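Local coordinates for BIFUNCTIONAL PROTEIN Proline utilization A (PutA) (PDB 5UX5), which catalyses both steps of proline oxidation to glutamate, pairing an FAD-dependent proline dehydrogenase with an NAD-dependent L-glutamate-gamma-semialdehyde dehydrogenase, at residues A[188-196]-A[207-215]; A[744-755]-A[794-805]. All coordinates share one frame; numbering follows the deposited sequence.

The two contacts lie in the two catalytic modules and meet at the boundary between them. Contact 1 (188-196 with 207-215) belongs to the proline dehydrogenase barrel, where the side chain of Ala-190 is about 11 Å from the bound FAD; contact 2 (744-755 with 794-805) belongs to the aldehyde dehydrogenase part, where the side chain of Trp-801 is about 14 Å from the bound NAD. The centres of the two contacts are about 22 Å apart. One direct link is Gln-196, whose NE2 is 2.9 Å from Ala-747 O, a probable hydrogen bond. Asp-164 is shared as well: its carboxylate forms salt bridges with Arg-212 of contact 1 and Arg-752 of contact 2.

Contact 1. Residues A[188-196]-A[207-215]; sequences IKATSVVAQ and ELLKERLRP
The guanidinium of Arg-212 has Leu-208 CD2 over the centre of one face, 4.1 Å above the plane, while the backbone between Val-193 and Val-194 lies at its edge. From that edge NH1 donates to Val-193 O at 2.6 Å. The bond lies in the carbonyl plane on a lone pair, but it is bent, with an N-H...O angle of 134°, and the acceptor sits 20° out of the guanidinium plane. An extended chain from CG to NE carries the group there, past Val-193, whose CG1 meets Arg-212 CB at 3.8 Å.

Beside this polar link the packing is aliphatic. Leu-209 inserts CD2 between Ala-190 CB and Val-194 CG2, 3.6 Å from the latter, and Leu-213 CD2 meets Val-193 CG2 at 3.8 Å. In the TIM-barrel-like proline dehydrogenase fold, these contacts seat helix 202-221 against the short turn that leaves the end of barrel strand 185-189. Helix 239-251 adjoins the same helix through Val-241, which touches Leu-209.

With NH2 salt-bridged to Asp-164, the guanidinium is gripped through both terminal nitrogens, which limits its rotation and lets a charged group satisfy a carbonyl at the margin of an apolar interface.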
loop_
_atom_site.group_PDB
_atom_site.type_symbol
_atom_site.label_atom_id
_atom_site.label_comp_id
_atom_site.label_asym_id
_atom_site.label_seq_id
_atom_site.Cartn_x
_atom_site.Cartn_y
_atom_site.Cartn_z
ATOM N N ILE A 188 -11.533 6.998 24.758
ATOM C CA ILE A 188 -10.705 5.957 24.162
ATOM C C ILE A 188 -11.183 5.716 22.725
ATOM O O ILE A 188 -12.319 6.050 22.366
ATOM C CB ILE A 188 -10.783 4.666 25.021
ATOM C CG1 ILE A 188 -9.728 3.632 24.589
ATOM C CG2 ILE A 188 -12.199 4.092 25.026
ATOM C CD1 ILE A 188 -9.713 2.387 25.417
ATOM N N LYS A 189 -10.297 5.141 21.888
ATOM C CA LYS A 189 -10.593 4.853 20.483
ATOM C C LYS A 189 -10.706 3.354 20.247
ATOM O O LYS A 189 -9.924 2.567 20.789
ATOM C CB LYS A 189 -9.504 5.366 19.535
ATOM C CG LYS A 189 -9.269 6.835 19.550
ATOM C CD LYS A 189 -8.480 7.272 18.338
ATOM C CE LYS A 189 -6.985 7.071 18.434
ATOM N NZ LYS A 189 -6.336 7.867 17.305
ATOM N N ALA A 190 -11.590 2.993 19.314
ATOM C CA ALA A 190 -11.734 1.612 18.880
ATOM C C ALA A 190 -10.400 1.009 18.493
ATOM O O ALA A 190 -10.099 -0.140 18.850
ATOM C CB ALA A 190 -12.690 1.530 17.689
ATOM N N THR A 191 -9.574 1.764 17.770
ATOM C CA THR A 191 -8.310 1.177 17.356
ATOM C C THR A 191 -7.322 1.051 18.498
ATOM O O THR A 191 -6.292 0.400 18.322
ATOM C CB THR A 191 -7.675 1.997 16.262
ATOM O OG1 THR A 191 -7.239 3.240 16.816
ATOM C CG2 THR A 191 -8.684 2.273 15.243
ATOM N N SER A 192 -7.599 1.635 19.657
ATOM C CA SER A 192 -6.803 1.310 20.830
ATOM C C SER A 192 -7.309 0.062 21.535
ATOM O O SER A 192 -6.558 -0.540 22.309
ATOM C CB SER A 192 -6.820 2.468 21.825
ATOM O OG SER A 192 -6.357 3.671 21.245
ATOM N N VAL A 193 -8.554 -0.345 21.271
ATOM C CA VAL A 193 -9.135 -1.506 21.938
ATOM C C VAL A 193 -8.929 -2.779 21.118
ATOM O O VAL A 193 -8.765 -3.866 21.686
ATOM C CB VAL A 193 -10.616 -1.236 22.244
ATOM C CG1 VAL A 193 -11.304 -2.471 22.747
ATOM C CG2 VAL A 193 -10.732 -0.131 23.273
ATOM N N VAL A 194 -8.923 -2.660 19.797
ATOM C CA VAL A 194 -8.615 -3.751 18.884
ATOM C C VAL A 194 -7.459 -3.295 17.987
ATOM O O VAL A 194 -7.592 -2.321 17.237
ATOM C CB VAL A 194 -9.840 -4.143 18.041
ATOM C CG1 VAL A 194 -9.453 -5.152 16.971
ATOM C CG2 VAL A 194 -10.914 -4.711 18.918
ATOM N N ALA A 195 -6.323 -3.975 18.071
ATOM C CA ALA A 195 -5.268 -3.609 17.147
ATOM C C ALA A 195 -5.535 -4.244 15.795
ATOM O O ALA A 195 -6.228 -5.258 15.699
ATOM C CB ALA A 195 -3.904 -4.042 17.657
ATOM N N GLN A 196 -4.956 -3.634 14.747
ATOM C CA GLN A 196 -5.071 -4.115 13.365
ATOM C C GLN A 196 -6.527 -4.277 12.933
ATOM O O GLN A 196 -6.901 -5.270 12.309
ATOM C CB GLN A 196 -4.311 -5.431 13.186
ATOM C CG GLN A 196 -2.790 -5.322 13.351
ATOM C CD GLN A 196 -2.064 -6.672 13.374
ATOM O OE1 GLN A 196 -2.618 -7.707 13.011
ATOM N NE2 GLN A 196 -0.806 -6.651 13.789
ATOM N N GLU A 207 -18.352 -7.060 17.154
ATOM C CA GLU A 207 -18.509 -8.028 18.231
ATOM C C GLU A 207 -17.265 -8.075 19.098
ATOM O O GLU A 207 -17.357 -8.175 20.321
ATOM C CB GLU A 207 -18.809 -9.408 17.658
ATOM C CG GLU A 207 -20.184 -9.517 17.026
ATOM C CD GLU A 207 -21.327 -9.333 18.025
ATOM O OE1 GLU A 207 -21.344 -10.033 19.063
ATOM O OE2 GLU A 207 -22.209 -8.482 17.771
ATOM N N LEU A 208 -16.097 -7.951 18.489
ATOM C CA LEU A 208 -14.877 -7.969 19.275
ATOM C C LEU A 208 -14.803 -6.739 20.162
ATOM O O LEU A 208 -14.418 -6.833 21.327
ATOM C CB LEU A 208 -13.652 -8.056 18.355
ATOM C CG LEU A 208 -12.313 -8.336 19.052
ATOM C CD1 LEU A 208 -12.428 -9.553 19.952
ATOM C CD2 LEU A 208 -11.140 -8.486 18.115
ATOM N N LEU A 209 -15.168 -5.578 19.631
ATOM C CA LEU A 209 -15.105 -4.345 20.415
ATOM C C LEU A 209 -16.092 -4.367 21.580
ATOM O O LEU A 209 -15.764 -3.936 22.695
ATOM C CB LEU A 209 -15.351 -3.141 19.498
ATOM C CG LEU A 209 -14.183 -2.815 18.548
ATOM C CD1 LEU A 209 -14.721 -2.167 17.306
ATOM C CD2 LEU A 209 -13.120 -1.933 19.206
ATOM N N LYS A 210 -17.301 -4.876 21.340
ATOM C CA LYS A 210 -18.275 -4.992 22.404
ATOM C C LYS A 210 -17.817 -5.998 23.445
ATOM O O LYS A 210 -17.950 -5.755 24.648
ATOM C CB LYS A 210 -19.633 -5.377 21.823
ATOM C CG LYS A 210 -20.311 -4.236 21.079
ATOM C CD LYS A 210 -21.721 -4.602 20.693
ATOM C CE LYS A 210 -21.771 -5.926 19.959
ATOM N NZ LYS A 210 -23.144 -6.234 19.439
ATOM N N GLU A 211 -17.290 -7.139 22.998
ATOM C CA GLU A 211 -16.791 -8.142 23.927
ATOM C C GLU A 211 -15.687 -7.576 24.812
ATOM O O GLU A 211 -15.594 -7.907 26.003
ATOM C CB GLU A 211 -16.299 -9.355 23.141
ATOM C CG GLU A 211 -15.639 -10.420 23.968
ATOM C CD GLU A 211 -14.970 -11.459 23.104
ATOM O OE1 GLU A 211 -15.445 -11.691 21.968
ATOM O OE2 GLU A 211 -13.955 -12.031 23.557
ATOM N N ARG A 212 -14.860 -6.699 24.264
ATOM C CA ARG A 212 -13.745 -6.160 25.029
ATOM C C ARG A 212 -14.110 -4.940 25.863
ATOM O O ARG A 212 -13.492 -4.726 26.914
ATOM C CB ARG A 212 -12.588 -5.808 24.092
ATOM C CG ARG A 212 -11.887 -7.022 23.543
ATOM C CD ARG A 212 -10.737 -6.583 22.696
ATOM N NE ARG A 212 -9.919 -7.695 22.248
ATOM C CZ ARG A 212 -8.901 -7.556 21.409
ATOM N NH1 ARG A 212 -8.617 -6.355 20.944
ATOM N NH2 ARG A 212 -8.163 -8.605 21.043
ATOM N N LEU A 213 -15.091 -4.134 25.429
ATOM C CA LEU A 213 -15.377 -2.876 26.108
ATOM C C LEU A 213 -16.426 -2.988 27.217
ATOM O O LEU A 213 -16.483 -2.099 28.074
ATOM C CB LEU A 213 -15.810 -1.812 25.099
ATOM C CG LEU A 213 -14.671 -1.092 24.380
ATOM C CD1 LEU A 213 -15.245 -0.264 23.261
ATOM C CD2 LEU A 213 -13.936 -0.214 25.367
ATOM N N ARG A 214 -17.228 -4.059 27.247
ATOM C CA ARG A 214 -18.242 -4.198 28.295
ATOM C C ARG A 214 -17.672 -4.128 29.713
ATOM O O ARG A 214 -18.268 -3.429 30.545
ATOM C CB ARG A 214 -19.030 -5.502 28.090
ATOM C CG ARG A 214 -20.030 -5.473 26.953
ATOM C CD ARG A 214 -20.752 -6.796 26.816
ATOM N NE ARG A 214 -21.507 -6.879 25.576
ATOM C CZ ARG A 214 -21.160 -7.664 24.559
ATOM N NH1 ARG A 214 -20.094 -8.441 24.669
ATOM N NH2 ARG A 214 -21.869 -7.676 23.436
ATOM N N PRO A 215 -16.549 -4.764 30.054
ATOM C CA PRO A 215 -16.003 -4.542 31.406
ATOM C C PRO A 215 -15.756 -3.080 31.703
ATOM O O PRO A 215 -15.935 -2.653 32.848
ATOM C CB PRO A 215 -14.694 -5.344 31.417
ATOM C CG PRO A 215 -14.719 -6.203 30.217
ATOM C CD PRO A 215 -15.884 -5.879 29.353
#

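Contact 2. Residues A[744-755]-A[794-805]; sequences LIDATRTLRVGY and LNDEGTLWSPGI
Tyr-755 presents one ring face to Leu-800: CD1 stands 3.9 Å from the ring centroid, 22° off the normal, a CH-pi contact. The two branches of Leu-800 divide the work, since CD2 turns instead to the backbone of Gly-754, 3.5 Å from its C. At the far end of the ring, Asn-795 ND2 gives Tyr-755 OH a weak hydrogen bond of 2.9 Å, with ring and amide planes 59° apart. Asn-795 places CG between its backbone N and carbonyl carbon, which folds the amide back over its own turn. There OD1 accepts from Leu-800 N, which comes from above the carbonyl plane, and ND2 donates in the amide plane to Thr-799 OG1.

Within the aldehyde dehydrogenase fold, the contact lays helix 740-750 and the chain leaving it along the loop that runs into strand 804-807, a strand paired in parallel with 824-830. Val-753 uses both methyls on this loop: CG1 meets Leu-794 CD1 at 3.5 Å, its side chain crossing that of Leu-794 at about a right angle, whereas CG2 lies alongside Pro-803 CD.

A chi1 of -58° sets Thr-748 CG2 anti to the backbone N, where the methyl slides past Pro-803 CG at 3.6 Å. The same rotation leaves OG1 beside the backbone N, from where it donates to Leu-744 O, which Thr-748 N reaches from the opposite face of the carbonyl plane. Ile-805 extends CD1 tip to tip toward Thr-748 and toward Leu-744, whose CG is 3.9 Å away. Phe-718 of helix 706-718 touches Thr-748, Leu-751 and Pro-803.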
loop_
_atom_site.group_PDB
_atom_site.type_symbol
_atom_site.label_atom_id
_atom_site.label_comp_id
_atom_site.label_asym_id
_atom_site.label_seq_id
_atom_site.Cartn_x
_atom_site.Cartn_y
_atom_site.Cartn_z
ATOM N N LEU A 744 7.104 -5.623 16.925
ATOM C CA LEU A 744 6.987 -6.599 15.845
ATOM C C LEU A 744 6.421 -7.910 16.360
ATOM O O LEU A 744 5.537 -8.506 15.733
ATOM C CB LEU A 744 8.345 -6.836 15.187
ATOM C CG LEU A 744 8.403 -8.019 14.212
ATOM C CD1 LEU A 744 7.480 -7.755 13.036
ATOM C CD2 LEU A 744 9.824 -8.315 13.748
ATOM N N ILE A 745 6.905 -8.361 17.514
ATOM C CA ILE A 745 6.382 -9.590 18.106
ATOM C C ILE A 745 4.894 -9.447 18.403
ATOM O O ILE A 745 4.086 -10.302 18.022
ATOM C CB ILE A 745 7.191 -9.961 19.363
ATOM C CG1 ILE A 745 8.586 -10.422 18.954
ATOM C CG2 ILE A 745 6.487 -11.018 20.190
ATOM C CD1 ILE A 745 9.486 -10.679 20.083
ATOM N N ASP A 746 4.502 -8.335 19.041
ATOM C CA ASP A 746 3.096 -8.113 19.369
ATOM C C ASP A 746 2.231 -8.097 18.110
ATOM O O ASP A 746 1.162 -8.720 18.053
ATOM C CB ASP A 746 2.957 -6.816 20.162
ATOM C CG ASP A 746 1.555 -6.623 20.743
ATOM O OD1 ASP A 746 0.803 -7.618 20.826
ATOM O OD2 ASP A 746 1.208 -5.485 21.144
ATOM N N ALA A 747 2.681 -7.389 17.080
ATOM C CA ALA A 747 1.910 -7.321 15.842
ATOM C C ALA A 747 1.790 -8.692 15.171
ATOM O O ALA A 747 0.760 -9.008 14.569
ATOM C CB ALA A 747 2.552 -6.304 14.906
ATOM N N THR A 748 2.848 -9.503 15.219
ATOM C CA THR A 748 2.809 -10.795 14.538
ATOM C C THR A 748 1.881 -11.779 15.248
ATOM O O THR A 748 1.081 -12.474 14.607
ATOM C CB THR A 748 4.228 -11.346 14.423
ATOM O OG1 THR A 748 5.014 -10.401 13.711
ATOM C CG2 THR A 748 4.244 -12.640 13.648
ATOM N N ARG A 749 1.974 -11.860 16.577
ATOM C CA ARG A 749 1.040 -12.698 17.320
ATOM C C ARG A 749 -0.415 -12.271 17.096
ATOM O O ARG A 749 -1.323 -13.075 17.324
ATOM C CB ARG A 749 1.384 -12.683 18.807
ATOM C CG ARG A 749 2.782 -13.189 19.145
ATOM C CD ARG A 749 2.879 -13.629 20.635
ATOM N NE ARG A 749 4.186 -14.184 21.025
ATOM C CZ ARG A 749 4.654 -15.396 20.684
ATOM N NH1 ARG A 749 3.950 -16.232 19.913
ATOM N NH2 ARG A 749 5.851 -15.784 21.115
ATOM N N THR A 750 -0.667 -11.023 16.664
ATOM C CA THR A 750 -2.036 -10.536 16.491
ATOM C C THR A 750 -2.670 -10.890 15.133
ATOM O O THR A 750 -3.898 -10.865 15.018
ATOM C CB THR A 750 -2.072 -9.013 16.732
ATOM O OG1 THR A 750 -1.648 -8.741 18.070
ATOM C CG2 THR A 750 -3.460 -8.431 16.576
ATOM N N LEU A 751 -1.898 -11.247 14.114
ATOM C CA LEU A 751 -2.496 -11.626 12.836
ATOM C C LEU A 751 -3.491 -12.773 12.982
ATOM O O LEU A 751 -3.203 -13.786 13.627
ATOM C CB LEU A 751 -1.408 -12.022 11.846
ATOM C CG LEU A 751 -0.553 -10.888 11.322
ATOM C CD1 LEU A 751 0.693 -11.470 10.700
ATOM C CD2 LEU A 751 -1.361 -10.078 10.308
ATOM N N ARG A 752 -4.644 -12.635 12.323
ATOM C CA ARG A 752 -5.688 -13.660 12.340
ATOM C C ARG A 752 -5.436 -14.615 11.170
ATOM O O ARG A 752 -5.563 -14.223 10.004
ATOM C CB ARG A 752 -7.084 -13.055 12.206
ATOM C CG ARG A 752 -7.505 -12.007 13.229
ATOM C CD ARG A 752 -7.299 -12.360 14.694
ATOM N NE ARG A 752 -7.485 -11.159 15.511
ATOM C CZ ARG A 752 -6.944 -10.962 16.713
ATOM N NH1 ARG A 752 -6.158 -11.896 17.269
ATOM N NH2 ARG A 752 -7.183 -9.814 17.353
ATOM N N VAL A 753 -5.077 -15.860 11.476
ATOM C CA VAL A 753 -4.802 -16.870 10.464
ATOM C C VAL A 753 -6.100 -17.596 10.138
ATOM O O VAL A 753 -6.827 -18.022 11.039
ATOM C CB VAL A 753 -3.724 -17.855 10.953
ATOM C CG1 VAL A 753 -3.413 -18.880 9.890
ATOM C CG2 VAL A 753 -2.466 -17.120 11.347
ATOM N N GLY A 754 -6.381 -17.748 8.849
ATOM C CA GLY A 754 -7.584 -18.416 8.387
ATOM C C GLY A 754 -7.634 -18.402 6.872
ATOM O O GLY A 754 -6.742 -17.871 6.204
ATOM N N TYR A 755 -8.701 -18.994 6.332
ATOM C CA TYR A 755 -8.873 -19.063 4.886
ATOM C C TYR A 755 -9.137 -17.678 4.305
ATOM O O TYR A 755 -9.671 -16.788 4.973
ATOM C CB TYR A 755 -10.021 -20.010 4.511
ATOM C CG TYR A 755 -9.713 -21.445 4.830
ATOM C CD1 TYR A 755 -8.771 -22.154 4.096
ATOM C CD2 TYR A 755 -10.321 -22.080 5.916
ATOM C CE1 TYR A 755 -8.457 -23.465 4.416
ATOM C CE2 TYR A 755 -10.012 -23.376 6.238
ATOM C CZ TYR A 755 -9.079 -24.063 5.490
ATOM O OH TYR A 755 -8.781 -25.363 5.813
ATOM N N LEU A 794 -2.121 -25.340 11.953
ATOM C CA LEU A 794 -3.425 -25.036 12.536
ATOM C C LEU A 794 -4.574 -25.878 11.994
ATOM O O LEU A 794 -5.695 -25.740 12.491
ATOM C CB LEU A 794 -3.771 -23.546 12.338
ATOM C CG LEU A 794 -2.770 -22.505 12.844
ATOM C CD1 LEU A 794 -3.280 -21.125 12.581
ATOM C CD2 LEU A 794 -2.500 -22.680 14.324
ATOM N N ASN A 795 -4.351 -26.720 10.987
ATOM C CA ASN A 795 -5.405 -27.604 10.502
ATOM C C ASN A 795 -4.749 -28.874 9.984
ATOM O O ASN A 795 -3.538 -28.916 9.773
ATOM C CB ASN A 795 -6.308 -26.942 9.442
ATOM C CG ASN A 795 -5.593 -26.611 8.134
ATOM O OD1 ASN A 795 -4.360 -26.626 8.020
ATOM N ND2 ASN A 795 -6.389 -26.278 7.135
ATOM N N ASP A 796 -5.550 -29.936 9.833
ATOM C CA ASP A 796 -4.963 -31.217 9.451
ATOM C C ASP A 796 -4.258 -31.130 8.103
ATOM O O ASP A 796 -3.126 -31.614 7.959
ATOM C CB ASP A 796 -6.020 -32.331 9.424
ATOM C CG ASP A 796 -6.511 -32.738 10.824
ATOM O OD1 ASP A 796 -5.733 -32.634 11.800
ATOM O OD2 ASP A 796 -7.655 -33.239 10.934
ATOM N N GLU A 797 -4.891 -30.490 7.112
ATOM C CA GLU A 797 -4.321 -30.473 5.765
ATOM C C GLU A 797 -2.935 -29.851 5.714
ATOM O O GLU A 797 -2.156 -30.199 4.819
ATOM C CB GLU A 797 -5.240 -29.726 4.797
ATOM N N GLY A 798 -2.587 -28.997 6.676
ATOM C CA GLY A 798 -1.293 -28.335 6.658
ATOM C C GLY A 798 -1.231 -27.066 5.821
ATOM O O GLY A 798 -0.139 -26.620 5.466
ATOM N N THR A 799 -2.374 -26.482 5.473
ATOM C CA THR A 799 -2.379 -25.259 4.695
ATOM C C THR A 799 -2.446 -24.007 5.557
ATOM O O THR A 799 -1.998 -22.944 5.114
ATOM C CB THR A 799 -3.556 -25.263 3.713
ATOM O OG1 THR A 799 -4.795 -25.319 4.436
ATOM C CG2 THR A 799 -3.450 -26.460 2.756
ATOM N N LEU A 800 -2.991 -24.101 6.761
ATOM C CA LEU A 800 -3.088 -22.973 7.674
ATOM C C LEU A 800 -1.934 -23.065 8.665
ATOM O O LEU A 800 -1.915 -23.966 9.508
ATOM C CB LEU A 800 -4.429 -22.997 8.398
ATOM C CG LEU A 800 -5.597 -22.580 7.517
ATOM C CD1 LEU A 800 -6.949 -22.790 8.214
ATOM C CD2 LEU A 800 -5.398 -21.136 7.098
ATOM N N TRP A 801 -0.974 -22.141 8.554
ATOM C CA TRP A 801 0.185 -22.046 9.439
ATOM C C TRP A 801 0.247 -20.655 10.052
ATOM O O TRP A 801 0.159 -19.651 9.332
ATOM C CB TRP A 801 1.502 -22.323 8.701
ATOM C CG TRP A 801 1.755 -23.750 8.469
ATOM C CD1 TRP A 801 1.194 -24.532 7.504
ATOM C CD2 TRP A 801 2.636 -24.604 9.222
ATOM N NE1 TRP A 801 1.670 -25.824 7.610
ATOM C CE2 TRP A 801 2.552 -25.893 8.658
ATOM C CE3 TRP A 801 3.487 -24.403 10.316
ATOM C CZ2 TRP A 801 3.285 -26.966 9.143
ATOM C CZ3 TRP A 801 4.210 -25.484 10.804
ATOM C CH2 TRP A 801 4.107 -26.739 10.215
ATOM N N SER A 802 0.429 -20.596 11.370
ATOM C CA SER A 802 0.627 -19.315 12.027
ATOM C C SER A 802 2.028 -18.795 11.684
ATOM O O SER A 802 2.912 -19.573 11.334
ATOM C CB SER A 802 0.420 -19.455 13.550
ATOM O OG SER A 802 1.626 -19.567 14.304
ATOM N N PRO A 803 2.245 -17.480 11.730
ATOM C CA PRO A 803 3.548 -16.939 11.317
ATOM C C PRO A 803 4.608 -17.198 12.365
ATOM O O PRO A 803 4.307 -17.371 13.548
ATOM C CB PRO A 803 3.289 -15.438 11.191
ATOM C CG PRO A 803 2.125 -15.177 12.149
ATOM C CD PRO A 803 1.298 -16.426 12.167
ATOM N N GLY A 804 5.874 -17.152 11.930
ATOM C CA GLY A 804 6.992 -17.304 12.835
ATOM C C GLY A 804 8.065 -16.259 12.590
ATOM O O GLY A 804 8.113 -15.640 11.545
ATOM N N ILE A 805 8.929 -16.068 13.580
ATOM C CA ILE A 805 10.041 -15.121 13.481
ATOM C C ILE A 805 11.296 -15.774 14.079
ATOM O O ILE A 805 11.328 -16.084 15.279
ATOM C CB ILE A 805 9.727 -13.792 14.190
ATOM C CG1 ILE A 805 8.503 -13.130 13.571
ATOM C CG2 ILE A 805 10.931 -12.863 14.213
ATOM C CD1 ILE A 805 8.062 -11.937 14.323
#